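Local coordinates for protein putative eukaryotic translation initiation factor eIF-4E (Leishmania major, PDB 5WB5) that probably binds the 7-methylguanosine-type cap of messenger RNA, including the cap-4 form, and acts in the initiation of translation, at residues A[24-29]-A[80-85]; A[162-167]-A[178-183]; A[56-61]-A[141-146]; A[97-102]-A[193-198]; A[74-79]-A[168-173]. One frame throughout, in Å; residues are numbered along the deposited sequence.

Contacts 1, 2 and 5 are strand pairings within one curved antiparallel sheet, whereas contacts 3 and 4 concern the helices packed on it. Contacts 1 and 5 share strand 75-81, contacts 2 and 5 share strand 164-171, and backbone hydrogen bonds dominate all three. Contacts 2, 3 and 4 are buried; contacts 1 and 5 run from buried residues to exposed or partly exposed polar ones, with an Arg-Gln hydrogen bond in the first and a Ser-Gln hydrogen bond in the other. Contacts 3 and 4 have no hydrogen bonds across them: phenylalanine rings meet aliphatic and methionine side chains in contact 3, and aliphatic groups alone meet in contact 4, with a lysine on its exposed side.

Contact 1: residues A[24-29]-A[80-85]; sequences QRAWTL and FQEGVK
The Trp27 indole has Gln81 CA and CB over one face, and CE3 of its six-membered ring lies 3.3 Å from Gln81 N; the Phe79 ring meets it with its plane nearly parallel (about 5°). Trp27 CH2 in turn lies against one face of the Arg25 guanidinium, toward its rim. From there Arg25 NH1 donates to Gln81 OE1 (2.8 Å), a bent bond with the donor above the carbonyl plane; the extended Gln81 chain, CG anti to its own N (chi1 171°), crosses the arginine at about a right angle, their planes 78° apart. Thr28 and Phe80 form an antiparallel hydrogen-bonded pair, Thr28 N to Phe80 O at 2.9 Å and Phe80 N to Thr28 O at 3.0 Å. Glu82 N also bonds Ala26 O where the chain enters a type II beta turn, Gln81 to Val84. Arg25 NH1 also bonds Val164 O, and NE forms a salt bridge with Glu148. Strand 22-32 lies between strands 75-81 and 47-54, the Trp27 ring meeting Thr145 of helix 133-147.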
# COMPACT_ATOMS: atom_id res chain seq x y z
N GLN A 24 -14.48 2.14 -4.68
CA GLN A 24 -14.99 0.93 -5.31
C GLN A 24 -14.84 -0.27 -4.38
O GLN A 24 -15.63 -1.21 -4.45
CB GLN A 24 -14.27 0.68 -6.63
CG GLN A 24 -14.76 -0.54 -7.39
CD GLN A 24 -16.24 -0.47 -7.73
OE1 GLN A 24 -16.72 0.56 -8.21
NE2 GLN A 24 -16.96 -1.55 -7.48
N ARG A 25 -13.83 -0.25 -3.51
CA ARG A 25 -13.55 -1.37 -2.63
C ARG A 25 -12.96 -0.84 -1.33
O ARG A 25 -12.31 0.21 -1.31
CB ARG A 25 -12.59 -2.37 -3.27
CG ARG A 25 -13.08 -2.98 -4.57
CD ARG A 25 -12.08 -3.97 -5.14
NE ARG A 25 -10.93 -3.30 -5.75
CZ ARG A 25 -9.86 -3.94 -6.22
NH1 ARG A 25 -9.78 -5.26 -6.15
NH2 ARG A 25 -8.86 -3.26 -6.76
N ALA A 26 -13.20 -1.57 -0.24
CA ALA A 26 -12.53 -1.29 1.01
C ALA A 26 -11.10 -1.83 0.96
O ALA A 26 -10.79 -2.74 0.19
CB ALA A 26 -13.28 -1.90 2.18
N TRP A 27 -10.22 -1.24 1.77
CA TRP A 27 -8.82 -1.63 1.77
C TRP A 27 -8.28 -1.61 3.18
O TRP A 27 -8.51 -0.66 3.93
CB TRP A 27 -7.98 -0.69 0.88
CG TRP A 27 -8.38 -0.73 -0.56
CD1 TRP A 27 -9.37 -0.01 -1.15
CD2 TRP A 27 -7.80 -1.53 -1.59
NE1 TRP A 27 -9.45 -0.31 -2.48
CE2 TRP A 27 -8.49 -1.24 -2.78
CE3 TRP A 27 -6.76 -2.46 -1.62
CZ2 TRP A 27 -8.18 -1.85 -3.99
CZ3 TRP A 27 -6.45 -3.07 -2.83
CH2 TRP A 27 -7.16 -2.75 -4.00
N THR A 28 -7.55 -2.66 3.55
CA THR A 28 -6.97 -2.80 4.88
C THR A 28 -5.46 -2.64 4.80
O THR A 28 -4.81 -3.16 3.88
CB THR A 28 -7.33 -4.15 5.50
OG1 THR A 28 -8.75 -4.33 5.49
CG2 THR A 28 -6.82 -4.24 6.93
N LEU A 29 -4.90 -1.94 5.79
CA LEU A 29 -3.47 -1.70 5.92
C LEU A 29 -2.90 -2.57 7.03
O LEU A 29 -3.52 -2.74 8.09
CB LEU A 29 -3.20 -0.22 6.23
CG LEU A 29 -1.78 0.21 6.60
CD1 LEU A 29 -0.84 0.15 5.42
CD2 LEU A 29 -1.78 1.62 7.20
N PHE A 80 -4.22 -4.24 1.16
CA PHE A 80 -4.92 -5.26 0.38
C PHE A 80 -6.43 -5.07 0.49
O PHE A 80 -6.93 -4.55 1.48
CB PHE A 80 -4.55 -6.67 0.85
CG PHE A 80 -3.29 -7.19 0.25
CD1 PHE A 80 -2.07 -6.62 0.58
CD2 PHE A 80 -3.31 -8.25 -0.65
CE1 PHE A 80 -0.89 -7.09 0.02
CE2 PHE A 80 -2.14 -8.72 -1.21
CZ PHE A 80 -0.93 -8.15 -0.87
N GLN A 81 -7.14 -5.51 -0.55
CA GLN A 81 -8.60 -5.45 -0.51
C GLN A 81 -9.12 -6.10 0.76
O GLN A 81 -8.54 -7.07 1.27
CB GLN A 81 -9.20 -6.13 -1.74
CG GLN A 81 -10.72 -6.28 -1.67
CD GLN A 81 -11.33 -6.70 -2.99
OE1 GLN A 81 -10.65 -6.77 -4.01
NE2 GLN A 81 -12.63 -6.96 -2.98
N GLU A 82 -10.21 -5.56 1.28
CA GLU A 82 -10.79 -6.11 2.50
C GLU A 82 -11.20 -7.56 2.29
O GLU A 82 -11.73 -7.93 1.23
CB GLU A 82 -12.00 -5.28 2.95
CG GLU A 82 -12.46 -5.60 4.36
CD GLU A 82 -13.55 -4.67 4.84
OE1 GLU A 82 -14.26 -4.09 3.98
OE2 GLU A 82 -13.70 -4.50 6.07
N GLY A 83 -10.95 -8.39 3.29
CA GLY A 83 -11.19 -9.81 3.16
C GLY A 83 -10.14 -10.54 2.36
O GLY A 83 -10.40 -11.66 1.89
N VAL A 84 -8.96 -9.95 2.18
CA VAL A 84 -7.88 -10.55 1.41
C VAL A 84 -6.60 -10.37 2.21
O VAL A 84 -6.13 -9.24 2.39
CB VAL A 84 -7.74 -9.92 0.02
CG1 VAL A 84 -6.55 -10.52 -0.72
CG2 VAL A 84 -9.02 -10.12 -0.78
N LYS A 85 -6.04 -11.48 2.70
CA LYS A 85 -4.80 -11.40 3.46
C LYS A 85 -3.61 -11.24 2.51
O LYS A 85 -3.63 -11.73 1.38
CB LYS A 85 -4.62 -12.66 4.30
CG LYS A 85 -5.74 -12.92 5.30
CD LYS A 85 -5.50 -14.19 6.10
CE LYS A 85 -6.64 -14.47 7.07
NZ LYS A 85 -6.44 -15.75 7.82

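Contact 2: residues A[162-167]-A[178-183]; sequences PFVTGI and LAVWVS
Backbone hydrogen bonds from Thr165 and Gly166 converge on Trp181. Its carbonyl oxygen accepts from Thr165 N (2.9 Å) and Gly166 N (3.0 Å), both in the carbonyl plane, while Trp181 N returns a bond to Gly166 O. Two successive residues therefore face one, and the register slips by a residue between the Val164-Val182 and Ile167-Val180 pairs, both non-hydrogen-bonded. Toward the end of the pairing Ser183 N makes a weak bond to Phe163 O.

Among polar side chains, Ser183 OG donates to Pro162 O (3.2 Å) on a lone pair. Thr165 OG1, set between N and the carbonyl carbon (chi1 62°), sits 2.7 Å from Trp181 O, but its proton can also go to Asn93 OD1. Thr165 CG2, anti to the carbonyl carbon, meets Ser183 CB at 3.7 Å.

The apolar contacts centre on Val180 and Val182. Val182 and Phe163 run side by side, and CG1 of the valine stands over the phenyl face, 3.9 Å from the centroid of the Phe163 ring in a CH-pi contact. Val180 CG1 meets Val164 CG1, and Val180 CG2 meets Ile167 CG2 at 4.0 Å. Leu194 of helix 188-200 packs on Val180 and Val182, and helix 133-147 on Ile167.

With Thr165 and Gly166 opposite Trp181, this is a classic beta bulge within the antiparallel hairpin of strands 164-171 and 175-182, part of the curved sheet of the eIF4E fold.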
# COMPACT_ATOMS: atom_id res chain seq x y z
N PRO A 162 -11.94 -8.59 -9.91
CA PRO A 162 -10.79 -7.68 -9.86
C PRO A 162 -9.49 -8.39 -10.20
O PRO A 162 -9.34 -9.59 -9.98
CB PRO A 162 -10.79 -7.19 -8.41
CG PRO A 162 -11.36 -8.32 -7.65
CD PRO A 162 -12.36 -9.00 -8.56
N PHE A 163 -8.55 -7.61 -10.73
CA PHE A 163 -7.23 -8.12 -11.10
C PHE A 163 -6.16 -7.79 -10.07
O PHE A 163 -5.29 -8.63 -9.81
CB PHE A 163 -6.82 -7.55 -12.46
CG PHE A 163 -5.41 -7.89 -12.85
CD1 PHE A 163 -5.05 -9.21 -13.11
CD2 PHE A 163 -4.45 -6.90 -12.98
CE1 PHE A 163 -3.75 -9.52 -13.47
CE2 PHE A 163 -3.16 -7.22 -13.35
CZ PHE A 163 -2.81 -8.53 -13.60
N VAL A 164 -6.21 -6.61 -9.47
CA VAL A 164 -5.26 -6.21 -8.44
C VAL A 164 -5.87 -6.52 -7.08
O VAL A 164 -6.99 -6.10 -6.78
CB VAL A 164 -4.91 -4.72 -8.57
CG1 VAL A 164 -4.02 -4.27 -7.41
CG2 VAL A 164 -4.23 -4.45 -9.90
N THR A 165 -5.13 -7.27 -6.26
CA THR A 165 -5.59 -7.62 -4.92
C THR A 165 -4.91 -6.80 -3.83
O THR A 165 -5.52 -6.60 -2.77
CB THR A 165 -5.34 -9.10 -4.64
OG1 THR A 165 -3.94 -9.38 -4.69
CG2 THR A 165 -6.07 -9.97 -5.66
N GLY A 166 -3.69 -6.34 -4.05
CA GLY A 166 -3.05 -5.53 -3.03
C GLY A 166 -1.69 -5.03 -3.48
O GLY A 166 -1.27 -5.24 -4.62
N ILE A 167 -1.00 -4.37 -2.54
CA ILE A 167 0.35 -3.86 -2.76
C ILE A 167 1.13 -3.99 -1.45
O ILE A 167 0.56 -4.07 -0.36
CB ILE A 167 0.38 -2.39 -3.24
CG1 ILE A 167 -0.33 -1.48 -2.24
CG2 ILE A 167 -0.26 -2.28 -4.62
CD1 ILE A 167 -0.16 -0.01 -2.55
N LEU A 178 8.93 -2.41 -3.85
CA LEU A 178 7.52 -2.17 -4.12
C LEU A 178 6.96 -3.38 -4.86
O LEU A 178 7.64 -3.96 -5.71
CB LEU A 178 7.32 -0.91 -4.95
CG LEU A 178 5.89 -0.61 -5.39
CD1 LEU A 178 5.00 -0.33 -4.20
CD2 LEU A 178 5.89 0.57 -6.34
N ALA A 179 5.74 -3.78 -4.52
CA ALA A 179 5.15 -4.97 -5.12
C ALA A 179 3.65 -4.76 -5.28
O ALA A 179 2.99 -4.24 -4.38
CB ALA A 179 5.42 -6.22 -4.27
N VAL A 180 3.13 -5.15 -6.44
CA VAL A 180 1.70 -5.14 -6.72
C VAL A 180 1.26 -6.59 -6.86
O VAL A 180 1.66 -7.27 -7.82
CB VAL A 180 1.38 -4.33 -7.98
CG1 VAL A 180 -0.13 -4.30 -8.24
CG2 VAL A 180 1.93 -2.92 -7.86
N TRP A 181 0.47 -7.07 -5.90
CA TRP A 181 -0.03 -8.43 -5.90
C TRP A 181 -1.34 -8.48 -6.68
O TRP A 181 -2.33 -7.84 -6.29
CB TRP A 181 -0.25 -8.94 -4.48
CG TRP A 181 1.00 -9.18 -3.70
CD1 TRP A 181 2.17 -8.48 -3.78
CD2 TRP A 181 1.21 -10.20 -2.71
NE1 TRP A 181 3.10 -9.00 -2.90
CE2 TRP A 181 2.53 -10.06 -2.23
CE3 TRP A 181 0.41 -11.22 -2.18
CZ2 TRP A 181 3.07 -10.89 -1.26
CZ3 TRP A 181 0.95 -12.05 -1.21
CH2 TRP A 181 2.26 -11.88 -0.76
N VAL A 182 -1.33 -9.26 -7.77
CA VAL A 182 -2.50 -9.47 -8.62
C VAL A 182 -3.12 -10.82 -8.29
O VAL A 182 -2.71 -11.49 -7.34
CB VAL A 182 -2.13 -9.37 -10.11
CG1 VAL A 182 -1.49 -8.03 -10.41
CG2 VAL A 182 -1.19 -10.51 -10.50
N SER A 183 -4.11 -11.24 -9.09
CA SER A 183 -4.85 -12.47 -8.85
C SER A 183 -4.68 -13.51 -9.94
O SER A 183 -4.76 -14.71 -9.64
CB SER A 183 -6.35 -12.17 -8.68
OG SER A 183 -6.89 -11.62 -9.87

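Contact 3: residues A[56-61]-A[141-146]; sequences EEFFVM and VLMATV
Segments 56-61 and 141-146, parts of helices 55-64 and 133-147, run nearly antiparallel, their N-to-C directions 158° apart and their axes 11.5 Å apart at closest approach, a separation bridged mainly by side chains. Phe58 does most of the bridging: a chi1 of 170° turns its ring away from the backbone N and across to three residues of the other helix. Val146 CG2 stands over the ring centre, 3.9 Å from the Phe58 centroid and only 3° off the normal, a CH-pi contact; the other branch, CG1, approaches Phe58 CD1 at 3.5 Å. At the ring edge, close to its plane, Leu142 CB meets Phe58 CZ at 3.7 Å. Met143 comes in at about a right angle, its CG touching Phe58 CE2. Beyond CG the methionine runs on extended to SD, which approaches Phe59 obliquely, 4.3 Å from Phe59 CZ, in a Met-aromatic contact. Phe58 CD2 lies over the centre of the Phe59 ring, these sequence neighbours packing on each other. An apolar side chain of the other protein chain packs on Phe59, a basic one on Met143. Both helices also reach the sheet, where Phe79 of strand 75-81 touches Met61, Leu142, Thr145 and Val146, and Ile167 of strand 164-171 meets Leu142.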
# COMPACT_ATOMS: atom_id res chain seq x y z
N GLU A 56 -11.64 10.10 1.95
CA GLU A 56 -11.31 10.82 3.18
C GLU A 56 -10.63 9.91 4.19
O GLU A 56 -9.61 10.27 4.78
CB GLU A 56 -12.57 11.45 3.78
CG GLU A 56 -13.23 12.51 2.91
CD GLU A 56 -14.12 11.93 1.82
OE1 GLU A 56 -14.07 10.70 1.60
OE2 GLU A 56 -14.88 12.70 1.19
N GLU A 57 -11.21 8.72 4.41
CA GLU A 57 -10.57 7.75 5.29
C GLU A 57 -9.16 7.43 4.81
O GLU A 57 -8.23 7.31 5.61
CB GLU A 57 -11.40 6.47 5.38
CG GLU A 57 -12.69 6.61 6.16
CD GLU A 57 -13.29 5.27 6.54
OE1 GLU A 57 -13.09 4.29 5.79
OE2 GLU A 57 -13.96 5.19 7.59
N PHE A 58 -9.00 7.27 3.50
CA PHE A 58 -7.69 6.97 2.94
C PHE A 58 -6.68 8.06 3.29
O PHE A 58 -5.56 7.77 3.73
CB PHE A 58 -7.80 6.80 1.42
CG PHE A 58 -6.49 6.73 0.71
CD1 PHE A 58 -5.74 5.57 0.71
CD2 PHE A 58 -6.00 7.83 0.03
CE1 PHE A 58 -4.54 5.51 0.04
CE2 PHE A 58 -4.79 7.78 -0.63
CZ PHE A 58 -4.06 6.61 -0.63
N PHE A 59 -7.07 9.32 3.12
CA PHE A 59 -6.13 10.40 3.40
C PHE A 59 -5.87 10.57 4.89
O PHE A 59 -4.77 10.99 5.28
CB PHE A 59 -6.62 11.70 2.77
CG PHE A 59 -6.32 11.80 1.30
CD1 PHE A 59 -5.04 12.08 0.86
CD2 PHE A 59 -7.32 11.58 0.37
CE1 PHE A 59 -4.76 12.15 -0.49
CE2 PHE A 59 -7.04 11.66 -0.98
CZ PHE A 59 -5.76 11.94 -1.41
N VAL A 60 -6.83 10.22 5.75
CA VAL A 60 -6.56 10.22 7.18
C VAL A 60 -5.54 9.14 7.52
O VAL A 60 -4.56 9.38 8.25
CB VAL A 60 -7.87 10.02 7.97
CG1 VAL A 60 -7.59 9.88 9.45
CG2 VAL A 60 -8.80 11.20 7.74
N MET A 61 -5.75 7.93 7.00
CA MET A 61 -4.76 6.87 7.12
C MET A 61 -3.38 7.38 6.73
O MET A 61 -2.42 7.24 7.48
CB MET A 61 -5.17 5.68 6.24
CG MET A 61 -4.23 4.49 6.29
SD MET A 61 -4.53 3.35 4.92
CE MET A 61 -3.77 4.24 3.57
N VAL A 141 1.28 5.28 -5.77
CA VAL A 141 0.78 3.93 -6.00
C VAL A 141 -0.42 3.64 -5.11
O VAL A 141 -1.37 2.97 -5.52
CB VAL A 141 1.91 2.90 -5.79
CG1 VAL A 141 1.38 1.48 -5.95
CG2 VAL A 141 3.03 3.16 -6.78
N LEU A 142 -0.41 4.14 -3.87
CA LEU A 142 -1.57 3.96 -3.01
C LEU A 142 -2.80 4.65 -3.58
O LEU A 142 -3.90 4.09 -3.58
CB LEU A 142 -1.26 4.47 -1.60
CG LEU A 142 -0.59 3.46 -0.67
CD1 LEU A 142 0.05 4.18 0.51
CD2 LEU A 142 -1.61 2.44 -0.19
N MET A 143 -2.62 5.89 -4.08
CA MET A 143 -3.73 6.62 -4.66
C MET A 143 -4.25 5.93 -5.91
O MET A 143 -5.46 5.90 -6.16
CB MET A 143 -3.31 8.06 -4.98
CG MET A 143 -3.12 8.94 -3.76
SD MET A 143 -2.77 10.66 -4.17
CE MET A 143 -1.24 10.48 -5.08
N ALA A 144 -3.34 5.37 -6.72
CA ALA A 144 -3.77 4.61 -7.89
C ALA A 144 -4.52 3.36 -7.49
O ALA A 144 -5.47 2.94 -8.17
CB ALA A 144 -2.56 4.26 -8.75
N THR A 145 -4.12 2.73 -6.38
CA THR A 145 -4.82 1.55 -5.91
C THR A 145 -6.25 1.90 -5.52
O THR A 145 -7.21 1.33 -6.05
CB THR A 145 -4.07 0.93 -4.72
OG1 THR A 145 -2.72 0.67 -5.10
CG2 THR A 145 -4.73 -0.38 -4.29
N VAL A 146 -6.41 2.86 -4.61
CA VAL A 146 -7.75 3.18 -4.11
C VAL A 146 -8.60 3.78 -5.21
O VAL A 146 -9.81 3.53 -5.29
CB VAL A 146 -7.68 4.11 -2.88
CG1 VAL A 146 -7.02 3.39 -1.71
CG2 VAL A 146 -6.95 5.40 -3.20

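Contact 4: residues A[97-102]-A[193-198]; sequences GKLWVN and ALKKAL
Leu99 makes the close part of this contact, and nearly all of it through one methyl. A chi1 of 175° swings its CG to the side of CA away from N, and the side chain extends from the strand toward the helix, where CD2 lies 3.8 Å from Leu194 CG and 4.0 Å from Leu198 CD2. Leu194 and Leu198 stand one helical turn apart, so the Leu99 methyl meets both residues on the sheet-facing side of the helix. Leu99 and Leu194 overlap flank to flank, pointing opposite ways, with Leu99 CD2 near Leu194 CG and CD2.

Val101 is the loose part: two residues along the strand and pointing the same way as Leu99, it comes only to 4.4 Å, from its CG1 to Leu198 CD2. On the solvent side Lys195 crosses Leu99 at about a right angle. Its CG is close, 3.8 Å from Leu99 CD2, but the outer chain, bent at chi3 (69°), leads the amino group away from the strand, so the lysine contributes hydrocarbon and keeps its charged end apart from the leucines.

Strand 97-104 lies between strands 175-182 and 210-214. Helix 188-200 runs at 31° to it, axes 10.1 Å apart at closest approach for segments 97-102 and 193-198, with Leu194 also on Val182 and Leu198 on Leu178, while Met210 and Phe212 of strand 210-214 touch Leu99.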
# COMPACT_ATOMS: atom_id res chain seq x y z
N GLY A 97 0.17 -13.65 -8.81
CA GLY A 97 1.54 -13.40 -8.39
C GLY A 97 1.74 -11.96 -7.99
O GLY A 97 0.79 -11.26 -7.62
N LYS A 98 2.99 -11.49 -8.07
CA LYS A 98 3.32 -10.12 -7.72
C LYS A 98 4.32 -9.55 -8.70
O LYS A 98 5.29 -10.22 -9.08
CB LYS A 98 3.87 -10.01 -6.29
CG LYS A 98 5.16 -10.78 -6.03
CD LYS A 98 5.62 -10.58 -4.60
CE LYS A 98 6.86 -11.40 -4.28
NZ LYS A 98 6.57 -12.86 -4.29
N LEU A 99 4.08 -8.31 -9.12
CA LEU A 99 5.01 -7.54 -9.94
C LEU A 99 5.71 -6.53 -9.03
O LEU A 99 5.06 -5.65 -8.47
CB LEU A 99 4.28 -6.82 -11.07
CG LEU A 99 5.10 -5.88 -11.97
CD1 LEU A 99 5.93 -6.66 -12.98
CD2 LEU A 99 4.19 -4.89 -12.66
N TRP A 100 7.03 -6.66 -8.89
CA TRP A 100 7.77 -5.87 -7.92
C TRP A 100 8.97 -5.20 -8.58
O TRP A 100 9.41 -5.56 -9.67
CB TRP A 100 8.22 -6.72 -6.72
CG TRP A 100 9.03 -7.93 -7.07
CD1 TRP A 100 8.55 -9.17 -7.39
CD2 TRP A 100 10.46 -8.02 -7.12
NE1 TRP A 100 9.60 -10.03 -7.63
CE2 TRP A 100 10.78 -9.35 -7.48
CE3 TRP A 100 11.50 -7.12 -6.90
CZ2 TRP A 100 12.09 -9.79 -7.62
CZ3 TRP A 100 12.80 -7.55 -7.05
CH2 TRP A 100 13.09 -8.88 -7.40
N VAL A 101 9.48 -4.19 -7.87
CA VAL A 101 10.62 -3.39 -8.30
C VAL A 101 11.45 -3.03 -7.07
O VAL A 101 10.92 -2.89 -5.96
CB VAL A 101 10.19 -2.11 -9.05
CG1 VAL A 101 9.40 -2.45 -10.30
CG2 VAL A 101 9.37 -1.20 -8.14
N ASN A 102 12.75 -2.85 -7.28
CA ASN A 102 13.69 -2.48 -6.23
C ASN A 102 14.07 -1.02 -6.42
O ASN A 102 14.84 -0.68 -7.32
CB ASN A 102 14.93 -3.37 -6.25
CG ASN A 102 14.61 -4.83 -5.98
OD1 ASN A 102 13.55 -5.16 -5.46
ND2 ASN A 102 15.54 -5.71 -6.32
N ALA A 193 -0.25 -3.99 -18.88
CA ALA A 193 -0.96 -2.77 -18.47
C ALA A 193 -0.55 -2.35 -17.06
O ALA A 193 -0.35 -1.16 -16.79
CB ALA A 193 -2.47 -2.99 -18.54
N LEU A 194 -0.38 -3.31 -16.15
CA LEU A 194 0.10 -2.99 -14.82
C LEU A 194 1.54 -2.48 -14.87
O LEU A 194 1.91 -1.60 -14.09
CB LEU A 194 -0.01 -4.20 -13.91
CG LEU A 194 0.52 -4.00 -12.49
CD1 LEU A 194 -0.13 -2.79 -11.82
CD2 LEU A 194 0.29 -5.26 -11.68
N LYS A 195 2.36 -3.02 -15.77
CA LYS A 195 3.74 -2.55 -15.90
C LYS A 195 3.79 -1.07 -16.27
O LYS A 195 4.43 -0.27 -15.58
CB LYS A 195 4.49 -3.40 -16.93
CG LYS A 195 4.90 -4.79 -16.44
CD LYS A 195 5.39 -5.67 -17.59
CE LYS A 195 6.72 -5.19 -18.15
NZ LYS A 195 7.18 -6.02 -19.30
N LYS A 196 3.15 -0.70 -17.39
CA LYS A 196 3.12 0.71 -17.77
C LYS A 196 2.53 1.57 -16.65
O LYS A 196 3.08 2.64 -16.34
CB LYS A 196 2.33 0.92 -19.05
CG LYS A 196 2.36 2.34 -19.61
CD LYS A 196 1.53 2.45 -20.89
CE LYS A 196 2.32 2.06 -22.13
NZ LYS A 196 3.36 3.07 -22.45
N ALA A 197 1.42 1.15 -16.05
CA ALA A 197 0.81 1.95 -14.99
C ALA A 197 1.79 2.18 -13.84
O ALA A 197 2.01 3.32 -13.41
CB ALA A 197 -0.46 1.27 -14.48
N LEU A 198 2.38 1.10 -13.33
CA LEU A 198 3.29 1.19 -12.19
C LEU A 198 4.51 2.03 -12.53
O LEU A 198 5.01 2.78 -11.68
CB LEU A 198 3.71 -0.21 -11.75
CG LEU A 198 4.66 -0.29 -10.56
CD1 LEU A 198 4.01 0.29 -9.32
CD2 LEU A 198 5.08 -1.72 -10.31

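Contact 5: residues A[74-79]-A[168-173]; sequences SSQYHF and VMSKRK
Gln76 and Ser170 face each other as a non-hydrogen-bonded pair in the antiparallel sheet of the eIF4E fold, where strands 75-79 and 168-171 run almost exactly opposite ways (176°). Along Gln76, CB lies 3.6 Å from Met169 O. Its CG, anti to the carbonyl carbon (chi1 -52°), comes 3.3 Å from Ser170 OG. The amide carbon CD is likewise near that hydroxyl, and at the tip OE1 accepts a hydrogen bond from Ser170 OG at 3.0 Å, with the donor above the carbonyl plane and a C=O...donor angle of only 96°, the hydroxyl coming from beside the carbonyl. The other branch, NE2, is 4.4 Å from Val168 CG1.

Backbone bonds flank this pair: Tyr77 and Met169 exchange N-H and carbonyl in both directions, and Lys171 N donates to Ser75 O. On the face opposite Gln76, Tyr77 and Met169 meet through their CB atoms, while the phenol hydroxyl bonds to Lys66 O and an apolar side chain of the other protein chain packs on the tyrosine. The Lys171 amine bonds to Leu68 O. His78 lies on the Gln76 face beside Val168, pointing the same way, with His78 ND1 3.7 Å from Val168 CG2 and 3.8 Å from Val168 CG1, so that one ring nitrogen touches both valine methyls.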
# COMPACT_ATOMS: atom_id res chain seq x y z
N SER A 74 13.78 -2.91 8.82
CA SER A 74 13.10 -4.16 8.46
C SER A 74 11.62 -3.99 8.79
O SER A 74 11.16 -4.37 9.86
CB SER A 74 13.70 -5.33 9.20
OG SER A 74 15.07 -5.49 8.87
N SER A 75 10.87 -3.42 7.84
CA SER A 75 9.45 -3.19 8.02
C SER A 75 8.74 -3.39 6.68
O SER A 75 9.35 -3.28 5.61
CB SER A 75 9.17 -1.78 8.55
OG SER A 75 9.73 -1.61 9.85
N GLN A 76 7.45 -3.69 6.75
CA GLN A 76 6.66 -3.83 5.54
C GLN A 76 5.25 -3.31 5.77
O GLN A 76 4.58 -3.70 6.73
CB GLN A 76 6.58 -5.29 5.07
CG GLN A 76 7.92 -5.98 4.94
CD GLN A 76 7.82 -7.39 4.36
OE1 GLN A 76 8.84 -8.00 4.02
NE2 GLN A 76 6.60 -7.91 4.25
N TYR A 77 4.83 -2.40 4.87
CA TYR A 77 3.44 -2.00 4.72
C TYR A 77 2.76 -2.93 3.73
O TYR A 77 3.29 -3.18 2.64
CB TYR A 77 3.32 -0.56 4.20
CG TYR A 77 3.54 0.55 5.21
CD1 TYR A 77 2.95 0.52 6.47
CD2 TYR A 77 4.34 1.65 4.90
CE1 TYR A 77 3.15 1.54 7.38
CE2 TYR A 77 4.55 2.67 5.80
CZ TYR A 77 3.95 2.62 7.04
OH TYR A 77 4.15 3.64 7.94
N HIS A 78 1.59 -3.43 4.10
CA HIS A 78 0.73 -4.17 3.19
C HIS A 78 -0.58 -3.41 3.06
O HIS A 78 -1.05 -2.81 4.03
CB HIS A 78 0.44 -5.60 3.70
CG HIS A 78 1.66 -6.33 4.18
ND1 HIS A 78 2.27 -7.32 3.44
CD2 HIS A 78 2.37 -6.22 5.33
CE1 HIS A 78 3.31 -7.78 4.11
NE2 HIS A 78 3.39 -7.13 5.26
N PHE A 79 -1.17 -3.43 1.87
CA PHE A 79 -2.40 -2.69 1.60
C PHE A 79 -3.21 -3.54 0.64
O PHE A 79 -2.91 -3.58 -0.56
CB PHE A 79 -2.09 -1.31 1.02
CG PHE A 79 -3.29 -0.41 0.92
CD1 PHE A 79 -3.81 0.21 2.04
CD2 PHE A 79 -3.88 -0.16 -0.31
CE1 PHE A 79 -4.90 1.04 1.94
CE2 PHE A 79 -4.97 0.67 -0.41
CZ PHE A 79 -5.48 1.28 0.71
N VAL A 168 2.45 -3.99 -1.58
CA VAL A 168 3.35 -4.18 -0.45
C VAL A 168 4.58 -3.31 -0.67
O VAL A 168 5.22 -3.37 -1.72
CB VAL A 168 3.77 -5.66 -0.28
CG1 VAL A 168 4.69 -5.83 0.93
CG2 VAL A 168 2.55 -6.56 -0.15
N MET A 169 4.90 -2.50 0.33
CA MET A 169 6.17 -1.79 0.39
C MET A 169 7.02 -2.47 1.45
O MET A 169 6.53 -2.76 2.55
CB MET A 169 5.97 -0.31 0.73
CG MET A 169 7.26 0.46 0.96
SD MET A 169 8.36 0.38 -0.47
CE MET A 169 7.67 1.67 -1.49
N SER A 170 8.29 -2.74 1.13
CA SER A 170 9.18 -3.50 2.00
C SER A 170 10.49 -2.75 2.14
O SER A 170 11.26 -2.66 1.17
CB SER A 170 9.41 -4.91 1.45
OG SER A 170 10.04 -5.74 2.41
N LYS A 171 10.74 -2.20 3.32
CA LYS A 171 11.99 -1.52 3.61
C LYS A 171 13.07 -2.56 3.87
O LYS A 171 12.97 -3.33 4.83
CB LYS A 171 11.81 -0.60 4.82
CG LYS A 171 12.90 0.43 5.01
CD LYS A 171 12.64 1.68 4.19
CE LYS A 171 13.64 2.77 4.52
NZ LYS A 171 13.44 3.31 5.90
N ARG A 172 14.09 -2.59 3.02
CA ARG A 172 15.19 -3.54 3.15
C ARG A 172 16.48 -2.79 3.47
O ARG A 172 16.50 -1.56 3.59
CB ARG A 172 15.34 -4.37 1.87
N LYS A 173 17.56 -3.55 3.61
CA LYS A 173 18.85 -2.96 3.99
C LYS A 173 19.35 -2.00 2.92
O LYS A 173 19.63 -0.83 3.21
CB LYS A 173 19.87 -4.07 4.23
CG LYS A 173 19.47 -5.06 5.31
CD LYS A 173 20.35 -6.30 5.31
CE LYS A 173 20.16 -7.13 4.04
NZ LYS A 173 18.73 -7.46 3.77